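Local coordinates for kappa-carrageenase (Pseudoalteromonas carrageenovora, PDB 1DYP), which hydrolyses internal beta-1,4 linkages between galactose 4-sulfate and 3,6-anhydrogalactose in kappa-carrageenan, through a catalytic domain of glycoside hydrolase family 16, at residues 115-120 against 225-230; 136-141 against 204-209; 153-158 against 177-182. The protein carries 1 engineered substitution. All coordinates share one frame; numbering follows the deposited sequence.

The three contacts illustrate how a beta-sandwich carries a catalytic site on one sheet and packs another against it. Contact 1 pairs strand 113-120 with 225-233; the next strand, 133-139, bears the nucleophile Glu137 and the active-site Asp139, and in contact 2 strand 203-208 packs on it through side chains. Strand 151-162 follows, bordered in contact 3 by 177-182. Backbone bonds link them: Met119 N lies 2.9 Å from Ile138 O, and Asp139 N 2.8 Å from Asp155 O. Contacts 2 and 3 lie about 8 Å apart between centres, 1 and 3 about 14 Å. Trp118 and His157 approach the active-site carboxylates of Glu137 and Asp139 from contacts 1 and 3, and His157 NE2 ligates cadmium.

Contact 1 of 3, residues 115-120 against 225-230; sequences PAFWMY and MNLTLS
Trp118 and Thr228 form a hydrogen-bonded pair in an antiparallel beta ladder between strands 113-120 and 225-233, deep in the family 16 sandwich. Five residue pairs run from Ala116-Ser230 to Tyr120-Asn226, and the side chains part to two faces. On the face of Phe117, Met119, Leu227 and Leu229, the contact is apolar: Leu229 CD2 sits 3.4 Å from Phe117 CD1, and Leu227 CD1 meets CE1 of the same ring. Val265 and Tyr100 pack on this layer.

The other face carries Trp118, Tyr120, Thr228 and Ser230. With CG held between its backbone N and carbonyl carbon (chi1 55°), the indole of Trp118 lies alongside Thr228, whose CB makes a CH-pi contact over the five-membered ring, 4.0 Å from its centroid. NE1 donates to Ser230 OG at 2.9 Å, slightly out of the ring plane. Thr228 OG1 lies at the edge of the Tyr120 ring and donates to Asn226 O, which also accepts Tyr120 N from the opposite side of its plane. The Tyr120 hydroxyl is hydrogen-bonded to Glu36 and Lys90. Fixed by one hydrogen bond and one covered face, the indole is probably restrained from turning where it touches Glu137 and Asp139.

Contact 2 of 3, residues 136-141 against 204-209; sequences SEIDVV and ITWYVD
Trp206 NE1 donates to Asp139 O at 2.8 Å, the one direct hydrogen bond between 136-141 and 204-209. The carbonyl oxygen lies near the indole plane, but the donor stands 40° above the carbonyl plane, and the bond is moderately bent. Beside it, CD1 of the same ring comes within 3.1 Å of Val140 O, so two successive carbonyls line one edge of the indole. Trp206 CG, anti to the carbonyl carbon (chi1 -71°), helps bring that edge to them. The direct side-chain packing besides is apolar: Ile138 and Ile204 reach toward each other tip to tip, CD1 to CD1 at 4.0 Å, while Ile138 CG2 lies 4.4 Å from Trp206 CZ2. Ile204 CG2 rests over one face of the indole, and Leu156 and Asn180 also touch it.

These strands are not ladder partners. The axes of 136-139 and 204-208 come no nearer than 9.8 Å, their N-to-C directions 28° apart, and side chains bridge the gap inside the sandwich. Just after strand 133-139 the chain turns a corner at Val140, and Val140 and Val141 together face Phe117 in a classic beta bulge.

In the second shell, Val140 O accepts from a water that donates as well to Tyr207 O, and from His154 ND1. The side chain of Asp139 lies beside Trp118 and near the proton donor Glu142, with a weak hydrogen bond between its OD2 and His157 ND1.

Contact 3 of 3, residues 153-158 against 177-182; sequences DHDLHN and TNHNGY
Asp155 OD1 takes two donors from 177-182: His179 ND1 at 2.6 Å and the backbone N of Asn180 at 3.2 Å. The imidazole nitrogen arrives on the syn side, 27° out of the carboxylate plane, whereas the amide comes in nearly along the C-O axis. With CG anti to its own N (chi1 178°), the His179 ring lies beside Asp155 and also brings CE1 to 3.2 Å from Asp153 OD1. The other oxygen of Asp153 is salt-bridged to Lys146.

Here a short helix, 175-178, gives way to strand 181-183, which runs antiparallel to strand 151-162; Asp153 and Gly181 form a non-hydrogen-bonded pair. From that pair toward Asn158, Asn180 and Asn178 do much of the joining. His154 N donates to Asn180 O, and Asn180 ND2 returns a bond to His154 O, which lies in the plane of the Asn180 side-chain amide.

Asn178 uses its backbone O for Leu156 N, and its ND2 serves Asn158 OD1 at 2.9 Å and, from above the carbonyl plane, Leu156 O at 3.0 Å. Asn178 OD1 accepts from Thr177 OG1. An aspartate here, with no amide hydrogens to give, would probably leave both acceptors without this donor and set its carboxylate against Asn158 OD1. Between those acceptors, His157 turns its NE2 to a cadmium ion.

Contact 1 of 3, residues 115-120 against 225-230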
loop_
_atom_site.group_PDB
_atom_site.type_symbol
_atom_site.label_atom_id
_atom_site.label_comp_id
_atom_site.label_asym_id
_atom_site.label_seq_id
_atom_site.Cartn_x
_atom_site.Cartn_y
_atom_site.Cartn_z
ATOM N N PRO A 115 -1.648 7.689 -2.521
ATOM C CA PRO A 115 -2.684 6.657 -2.439
ATOM C C PRO A 115 -1.935 5.347 -2.660
ATOM O O PRO A 115 -1.043 5.277 -3.513
ATOM C CB PRO A 115 -3.598 6.986 -3.613
ATOM C CG PRO A 115 -3.480 8.471 -3.727
ATOM C CD PRO A 115 -1.999 8.708 -3.526
ATOM N N ALA A 116 -2.285 4.317 -1.905
ATOM C CA ALA A 116 -1.597 3.047 -2.038
ATOM C C ALA A 116 -2.525 1.849 -1.937
ATOM O O ALA A 116 -3.487 1.848 -1.170
ATOM C CB ALA A 116 -0.506 2.935 -0.969
ATOM N N PHE A 117 -2.220 0.841 -2.743
ATOM C CA PHE A 117 -2.940 -0.420 -2.755
ATOM C C PHE A 117 -1.775 -1.386 -2.613
ATOM O O PHE A 117 -0.900 -1.459 -3.476
ATOM C CB PHE A 117 -3.684 -0.608 -4.080
ATOM C CG PHE A 117 -4.365 -1.943 -4.217
ATOM C CD1 PHE A 117 -4.964 -2.563 -3.122
ATOM C CD2 PHE A 117 -4.428 -2.567 -5.455
ATOM C CE1 PHE A 117 -5.616 -3.788 -3.259
ATOM C CE2 PHE A 117 -5.077 -3.788 -5.608
ATOM C CZ PHE A 117 -5.673 -4.401 -4.508
ATOM N N TRP A 118 -1.753 -2.108 -1.503
ATOM C CA TRP A 118 -0.645 -3.001 -1.225
ATOM C C TRP A 118 -1.042 -4.083 -0.239
ATOM O O TRP A 118 -2.193 -4.171 0.176
ATOM C CB TRP A 118 0.513 -2.175 -0.650
ATOM C CG TRP A 118 0.127 -1.358 0.566
ATOM C CD1 TRP A 118 -0.888 -0.449 0.656
ATOM C CD2 TRP A 118 0.757 -1.380 1.853
ATOM N NE1 TRP A 118 -0.933 0.094 1.920
ATOM C CE2 TRP A 118 0.066 -0.461 2.674
ATOM C CE3 TRP A 118 1.839 -2.086 2.391
ATOM C CZ2 TRP A 118 0.421 -0.230 4.007
ATOM C CZ3 TRP A 118 2.195 -1.854 3.721
ATOM C CH2 TRP A 118 1.485 -0.934 4.510
HETATM N N MSE A 119 -0.080 -4.919 0.117
HETATM C CA MSE A 119 -0.325 -5.979 1.080
HETATM C C MSE A 119 0.976 -6.228 1.818
HETATM O O MSE A 119 2.063 -6.127 1.242
HETATM C CB MSE A 119 -0.824 -7.255 0.384
HETATM C CG MSE A 119 0.124 -7.855 -0.643
HETATM SE SE MSE A 119 -0.723 -9.256 -1.682
HETATM C CE MSE A 119 -1.378 -8.160 -3.141
ATOM N N TYR A 120 0.871 -6.527 3.104
ATOM C CA TYR A 120 2.065 -6.759 3.890
ATOM C C TYR A 120 1.809 -7.754 4.995
ATOM O O TYR A 120 0.681 -7.916 5.460
ATOM C CB TYR A 120 2.585 -5.442 4.484
ATOM C CG TYR A 120 1.696 -4.804 5.535
ATOM C CD1 TYR A 120 0.438 -4.295 5.207
ATOM C CD2 TYR A 120 2.137 -4.670 6.852
ATOM C CE1 TYR A 120 -0.353 -3.659 6.164
ATOM C CE2 TYR A 120 1.355 -4.041 7.815
ATOM C CZ TYR A 120 0.114 -3.535 7.467
ATOM O OH TYR A 120 -0.651 -2.895 8.421
HETATM N N MSE A 225 -0.037 -12.121 3.717
HETATM C CA MSE A 225 -0.121 -10.669 3.739
HETATM C C MSE A 225 -1.550 -10.146 3.775
HETATM O O MSE A 225 -2.447 -10.719 3.158
HETATM C CB MSE A 225 0.604 -10.108 2.513
HETATM C CG MSE A 225 2.051 -10.578 2.407
HETATM SE SE MSE A 225 2.905 -10.164 0.716
HETATM C CE MSE A 225 2.264 -11.680 -0.288
ATOM N N ASN A 226 -1.747 -9.059 4.517
ATOM C CA ASN A 226 -3.056 -8.419 4.633
ATOM C C ASN A 226 -3.206 -7.411 3.507
ATOM O O ASN A 226 -2.341 -6.560 3.314
ATOM C CB ASN A 226 -3.200 -7.689 5.973
ATOM C CG ASN A 226 -3.089 -8.621 7.156
ATOM O OD1 ASN A 226 -1.990 -9.040 7.533
ATOM N ND2 ASN A 226 -4.230 -8.965 7.746
ATOM N N LEU A 227 -4.308 -7.508 2.770
ATOM C CA LEU A 227 -4.566 -6.602 1.655
ATOM C C LEU A 227 -4.945 -5.238 2.212
ATOM O O LEU A 227 -5.862 -5.122 3.027
ATOM C CB LEU A 227 -5.690 -7.153 0.787
ATOM C CG LEU A 227 -5.824 -6.481 -0.577
ATOM C CD1 LEU A 227 -4.508 -6.593 -1.350
ATOM C CD2 LEU A 227 -6.959 -7.152 -1.337
ATOM N N THR A 228 -4.257 -4.204 1.743
ATOM C CA THR A 228 -4.476 -2.869 2.274
ATOM C C THR A 228 -4.649 -1.735 1.268
ATOM O O THR A 228 -4.016 -1.704 0.216
ATOM C CB THR A 228 -3.299 -2.512 3.209
ATOM O OG1 THR A 228 -3.049 -3.614 4.090
ATOM C CG2 THR A 228 -3.603 -1.274 4.034
ATOM N N LEU A 229 -5.531 -0.807 1.619
ATOM C CA LEU A 229 -5.782 0.396 0.837
ATOM C C LEU A 229 -5.513 1.501 1.854
ATOM O O LEU A 229 -6.078 1.493 2.948
ATOM C CB LEU A 229 -7.235 0.444 0.361
ATOM C CG LEU A 229 -7.592 -0.568 -0.733
ATOM C CD1 LEU A 229 -9.095 -0.810 -0.763
ATOM C CD2 LEU A 229 -7.088 -0.055 -2.075
ATOM N N SER A 230 -4.631 2.434 1.522
ATOM C CA SER A 230 -4.320 3.494 2.468
ATOM C C SER A 230 -3.698 4.674 1.764
ATOM O O SER A 230 -3.226 4.557 0.641
ATOM C CB SER A 230 -3.345 2.981 3.532
ATOM O OG SER A 230 -2.115 2.592 2.942
HETATM O O HOH W 1 0.092 -7.171 8.214
#

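Contact 2 of 3, residues 136-141 against 204-209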
loop_
_atom_site.group_PDB
_atom_site.type_symbol
_atom_site.label_atom_id
_atom_site.label_comp_id
_atom_site.label_asym_id
_atom_site.label_seq_id
_atom_site.Cartn_x
_atom_site.Cartn_y
_atom_site.Cartn_z
ATOM N N SER A 136 7.240 -9.686 4.216
ATOM C CA SER A 136 6.928 -9.620 2.790
ATOM C C SER A 136 5.910 -8.514 2.545
ATOM O O SER A 136 4.901 -8.420 3.245
ATOM C CB SER A 136 6.334 -10.942 2.295
ATOM O OG SER A 136 7.242 -12.018 2.436
ATOM N N GLU A 137 6.175 -7.683 1.544
ATOM C CA GLU A 137 5.272 -6.595 1.195
ATOM C C GLU A 137 5.213 -6.437 -0.313
ATOM O O GLU A 137 6.243 -6.286 -0.968
ATOM C CB GLU A 137 5.752 -5.276 1.809
ATOM C CG GLU A 137 4.880 -4.070 1.459
ATOM C CD GLU A 137 5.491 -2.755 1.911
ATOM O OE1 GLU A 137 6.226 -2.760 2.920
ATOM O OE2 GLU A 137 5.230 -1.714 1.271
ATOM N N ILE A 138 4.006 -6.497 -0.863
ATOM C CA ILE A 138 3.820 -6.309 -2.295
ATOM C C ILE A 138 2.993 -5.047 -2.468
ATOM O O ILE A 138 1.877 -4.948 -1.961
ATOM C CB ILE A 138 3.075 -7.487 -2.957
ATOM C CG1 ILE A 138 3.908 -8.766 -2.847
ATOM C CG2 ILE A 138 2.817 -7.159 -4.432
ATOM C CD1 ILE A 138 3.263 -9.994 -3.484
ATOM N N ASP A 139 3.552 -4.071 -3.170
ATOM C CA ASP A 139 2.849 -2.818 -3.397
ATOM C C ASP A 139 2.259 -2.856 -4.797
ATOM O O ASP A 139 2.984 -2.747 -5.786
ATOM C CB ASP A 139 3.831 -1.665 -3.238
ATOM C CG ASP A 139 4.552 -1.722 -1.913
ATOM O OD1 ASP A 139 3.881 -1.564 -0.873
ATOM O OD2 ASP A 139 5.779 -1.955 -1.911
ATOM N N VAL A 140 0.942 -3.029 -4.884
ATOM C CA VAL A 140 0.288 -3.095 -6.187
ATOM C C VAL A 140 0.524 -1.774 -6.897
ATOM O O VAL A 140 0.856 -1.738 -8.081
ATOM C CB VAL A 140 -1.214 -3.365 -6.042
ATOM C CG1 VAL A 140 -1.846 -3.515 -7.422
ATOM C CG2 VAL A 140 -1.429 -4.626 -5.218
ATOM N N VAL A 141 0.347 -0.686 -6.162
ATOM C CA VAL A 141 0.611 0.636 -6.698
ATOM C C VAL A 141 0.735 1.655 -5.580
ATOM O O VAL A 141 0.076 1.555 -4.546
ATOM C CB VAL A 141 -0.492 1.126 -7.683
ATOM C CG1 VAL A 141 -1.813 1.340 -6.951
ATOM C CG2 VAL A 141 -0.043 2.423 -8.345
ATOM N N ILE A 204 5.550 -12.188 -10.016
ATOM C CA ILE A 204 4.669 -11.118 -9.576
ATOM C C ILE A 204 4.580 -10.206 -10.795
ATOM O O ILE A 204 5.599 -9.735 -11.306
ATOM C CB ILE A 204 5.255 -10.346 -8.376
ATOM C CG1 ILE A 204 5.561 -11.321 -7.237
ATOM C CG2 ILE A 204 4.257 -9.288 -7.898
ATOM C CD1 ILE A 204 6.275 -10.693 -6.064
ATOM N N THR A 205 3.361 -9.988 -11.277
ATOM C CA THR A 205 3.130 -9.167 -12.457
ATOM C C THR A 205 2.139 -8.059 -12.134
ATOM O O THR A 205 1.041 -8.322 -11.651
ATOM C CB THR A 205 2.574 -10.021 -13.606
ATOM O OG1 THR A 205 3.465 -11.116 -13.847
ATOM C CG2 THR A 205 2.431 -9.190 -14.880
ATOM N N TRP A 206 2.536 -6.822 -12.410
ATOM C CA TRP A 206 1.702 -5.656 -12.128
ATOM C C TRP A 206 0.986 -5.134 -13.366
ATOM O O TRP A 206 1.530 -5.161 -14.471
ATOM C CB TRP A 206 2.554 -4.526 -11.553
ATOM C CG TRP A 206 3.071 -4.732 -10.155
ATOM C CD1 TRP A 206 2.599 -4.138 -9.021
ATOM C CD2 TRP A 206 4.235 -5.478 -9.761
ATOM N NE1 TRP A 206 3.402 -4.449 -7.950
ATOM C CE2 TRP A 206 4.414 -5.270 -8.374
ATOM C CE3 TRP A 206 5.149 -6.295 -10.444
ATOM C CZ2 TRP A 206 5.471 -5.846 -7.655
ATOM C CZ3 TRP A 206 6.207 -6.870 -9.723
ATOM C CH2 TRP A 206 6.354 -6.638 -8.346
ATOM N N TYR A 207 -0.226 -4.628 -13.159
ATOM C CA TYR A 207 -1.044 -4.102 -14.245
ATOM C C TYR A 207 -1.650 -2.744 -13.926
ATOM O O TYR A 207 -1.964 -2.446 -12.778
ATOM C CB TYR A 207 -2.210 -5.047 -14.552
ATOM C CG TYR A 207 -1.828 -6.468 -14.888
ATOM C CD1 TYR A 207 -1.426 -7.358 -13.894
ATOM C CD2 TYR A 207 -1.885 -6.924 -16.202
ATOM C CE1 TYR A 207 -1.090 -8.676 -14.204
ATOM C CE2 TYR A 207 -1.549 -8.242 -16.525
ATOM C CZ TYR A 207 -1.154 -9.109 -15.522
ATOM O OH TYR A 207 -0.832 -10.410 -15.832
ATOM N N VAL A 208 -1.814 -1.930 -14.962
ATOM C CA VAL A 208 -2.452 -0.624 -14.840
ATOM C C VAL A 208 -3.353 -0.517 -16.065
ATOM O O VAL A 208 -2.875 -0.516 -17.198
ATOM C CB VAL A 208 -1.442 0.536 -14.838
ATOM C CG1 VAL A 208 -2.188 1.869 -14.830
ATOM C CG2 VAL A 208 -0.552 0.451 -13.606
ATOM N N ASP A 209 -4.657 -0.447 -15.831
ATOM C CA ASP A 209 -5.626 -0.375 -16.917
ATOM C C ASP A 209 -5.379 -1.473 -17.957
ATOM O O ASP A 209 -5.444 -1.234 -19.165
ATOM C CB ASP A 209 -5.607 1.009 -17.580
ATOM C CG ASP A 209 -6.329 2.067 -16.753
ATOM O OD1 ASP A 209 -7.046 1.702 -15.800
ATOM O OD2 ASP A 209 -6.194 3.269 -17.065
HETATM O O HOH W 2 -0.711 -1.441 -10.590
#

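Contact 3 of 3, residues 153-158 against 177-182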
loop_
_atom_site.group_PDB
_atom_site.type_symbol
_atom_site.label_atom_id
_atom_site.label_comp_id
_atom_site.label_asym_id
_atom_site.label_seq_id
_atom_site.Cartn_x
_atom_site.Cartn_y
_atom_site.Cartn_z
ATOM N N ASP A 153 4.584 3.946 -8.804
ATOM C CA ASP A 153 5.482 2.901 -8.333
ATOM C C ASP A 153 4.720 1.602 -8.076
ATOM O O ASP A 153 3.604 1.608 -7.570
ATOM C CB ASP A 153 6.190 3.349 -7.061
ATOM C CG ASP A 153 7.056 4.554 -7.291
ATOM O OD1 ASP A 153 7.922 4.499 -8.188
ATOM O OD2 ASP A 153 6.867 5.552 -6.578
ATOM N N HIS A 154 5.333 0.482 -8.442
ATOM C CA HIS A 154 4.740 -0.847 -8.277
ATOM C C HIS A 154 5.922 -1.613 -7.722
ATOM O O HIS A 154 6.638 -2.305 -8.446
ATOM C CB HIS A 154 4.297 -1.336 -9.653
ATOM C CG HIS A 154 3.468 -0.330 -10.396
ATOM N ND1 HIS A 154 2.102 -0.235 -10.251
ATOM C CD2 HIS A 154 3.819 0.678 -11.229
ATOM C CE1 HIS A 154 1.645 0.787 -10.954
ATOM N NE2 HIS A 154 2.670 1.360 -11.555
ATOM N N ASP A 155 6.132 -1.437 -6.421
ATOM C CA ASP A 155 7.279 -2.010 -5.730
ATOM C C ASP A 155 7.089 -3.207 -4.797
ATOM O O ASP A 155 5.983 -3.732 -4.598
ATOM C CB ASP A 155 7.956 -0.900 -4.929
ATOM C CG ASP A 155 8.392 0.254 -5.792
ATOM O OD1 ASP A 155 8.679 0.011 -6.983
ATOM O OD2 ASP A 155 8.455 1.395 -5.293
ATOM N N LEU A 156 8.211 -3.613 -4.209
ATOM C CA LEU A 156 8.285 -4.720 -3.264
ATOM C C LEU A 156 9.217 -4.332 -2.120
ATOM O O LEU A 156 10.211 -3.637 -2.325
ATOM C CB LEU A 156 8.857 -5.961 -3.945
ATOM C CG LEU A 156 8.101 -6.566 -5.126
ATOM C CD1 LEU A 156 8.952 -7.664 -5.743
ATOM C CD2 LEU A 156 6.759 -7.118 -4.662
ATOM N N HIS A 157 8.878 -4.781 -0.915
ATOM C CA HIS A 157 9.694 -4.538 0.269
ATOM C C HIS A 157 9.786 -5.872 0.995
ATOM O O HIS A 157 8.856 -6.674 0.939
ATOM C CB HIS A 157 9.043 -3.524 1.212
ATOM C CG HIS A 157 8.928 -2.144 0.645
ATOM N ND1 HIS A 157 8.037 -1.817 -0.354
ATOM C CD2 HIS A 157 9.576 -0.997 0.960
ATOM C CE1 HIS A 157 8.137 -0.528 -0.627
ATOM N NE2 HIS A 157 9.065 -0.008 0.157
ATOM N N ASN A 158 10.898 -6.112 1.675
ATOM C CA ASN A 158 11.056 -7.361 2.404
ATOM C C ASN A 158 12.256 -7.337 3.325
ATOM O O ASN A 158 13.117 -6.466 3.227
ATOM C CB ASN A 158 11.230 -8.537 1.434
ATOM C CG ASN A 158 12.492 -8.420 0.593
ATOM O OD1 ASN A 158 12.553 -7.628 -0.339
ATOM N ND2 ASN A 158 13.512 -9.210 0.932
ATOM N N THR A 177 15.338 -6.060 -8.172
ATOM C CA THR A 177 14.429 -7.056 -7.621
ATOM C C THR A 177 13.192 -6.459 -6.966
ATOM O O THR A 177 12.163 -7.126 -6.867
ATOM C CB THR A 177 15.124 -7.926 -6.552
ATOM O OG1 THR A 177 15.819 -7.075 -5.629
ATOM C CG2 THR A 177 16.099 -8.895 -7.195
ATOM N N ASN A 178 13.282 -5.203 -6.538
ATOM C CA ASN A 178 12.173 -4.581 -5.819
ATOM C C ASN A 178 11.477 -3.356 -6.409
ATOM O O ASN A 178 10.517 -2.864 -5.815
ATOM C CB ASN A 178 12.642 -4.217 -4.407
ATOM C CG ASN A 178 13.065 -5.428 -3.594
ATOM O OD1 ASN A 178 13.821 -6.278 -4.063
ATOM N ND2 ASN A 178 12.588 -5.502 -2.358
ATOM N N HIS A 179 11.929 -2.852 -7.550
ATOM C CA HIS A 179 11.293 -1.663 -8.108
ATOM C C HIS A 179 10.791 -1.758 -9.537
ATOM O O HIS A 179 11.467 -2.288 -10.417
ATOM C CB HIS A 179 12.245 -0.461 -8.007
ATOM C CG HIS A 179 11.700 0.803 -8.606
ATOM N ND1 HIS A 179 10.491 1.346 -8.224
ATOM C CD2 HIS A 179 12.213 1.645 -9.537
ATOM C CE1 HIS A 179 10.284 2.468 -8.892
ATOM N NE2 HIS A 179 11.313 2.672 -9.694
ATOM N N ASN A 180 9.588 -1.234 -9.743
ATOM C CA ASN A 180 8.973 -1.151 -11.064
ATOM C C ASN A 180 8.438 0.268 -11.139
ATOM O O ASN A 180 7.423 0.580 -10.519
ATOM C CB ASN A 180 7.793 -2.114 -11.229
ATOM C CG ASN A 180 8.206 -3.565 -11.255
ATOM O OD1 ASN A 180 8.843 -4.038 -12.201
ATOM N ND2 ASN A 180 7.835 -4.291 -10.212
ATOM N N GLY A 181 9.133 1.128 -11.873
ATOM C CA GLY A 181 8.692 2.503 -12.025
ATOM C C GLY A 181 7.917 2.590 -13.321
ATOM O O GLY A 181 8.265 1.925 -14.296
ATOM N N TYR A 182 6.872 3.407 -13.349
ATOM C CA TYR A 182 6.056 3.518 -14.549
ATOM C C TYR A 182 5.554 4.930 -14.792
ATOM O O TYR A 182 5.187 5.644 -13.858
ATOM C CB TYR A 182 4.861 2.570 -14.423
ATOM C CG TYR A 182 3.920 2.535 -15.609
ATOM C CD1 TYR A 182 4.351 2.082 -16.856
ATOM C CD2 TYR A 182 2.577 2.881 -15.465
ATOM C CE1 TYR A 182 3.467 1.966 -17.925
ATOM C CE2 TYR A 182 1.682 2.769 -16.529
ATOM C CZ TYR A 182 2.133 2.307 -17.754
ATOM O OH TYR A 182 1.244 2.156 -18.792
#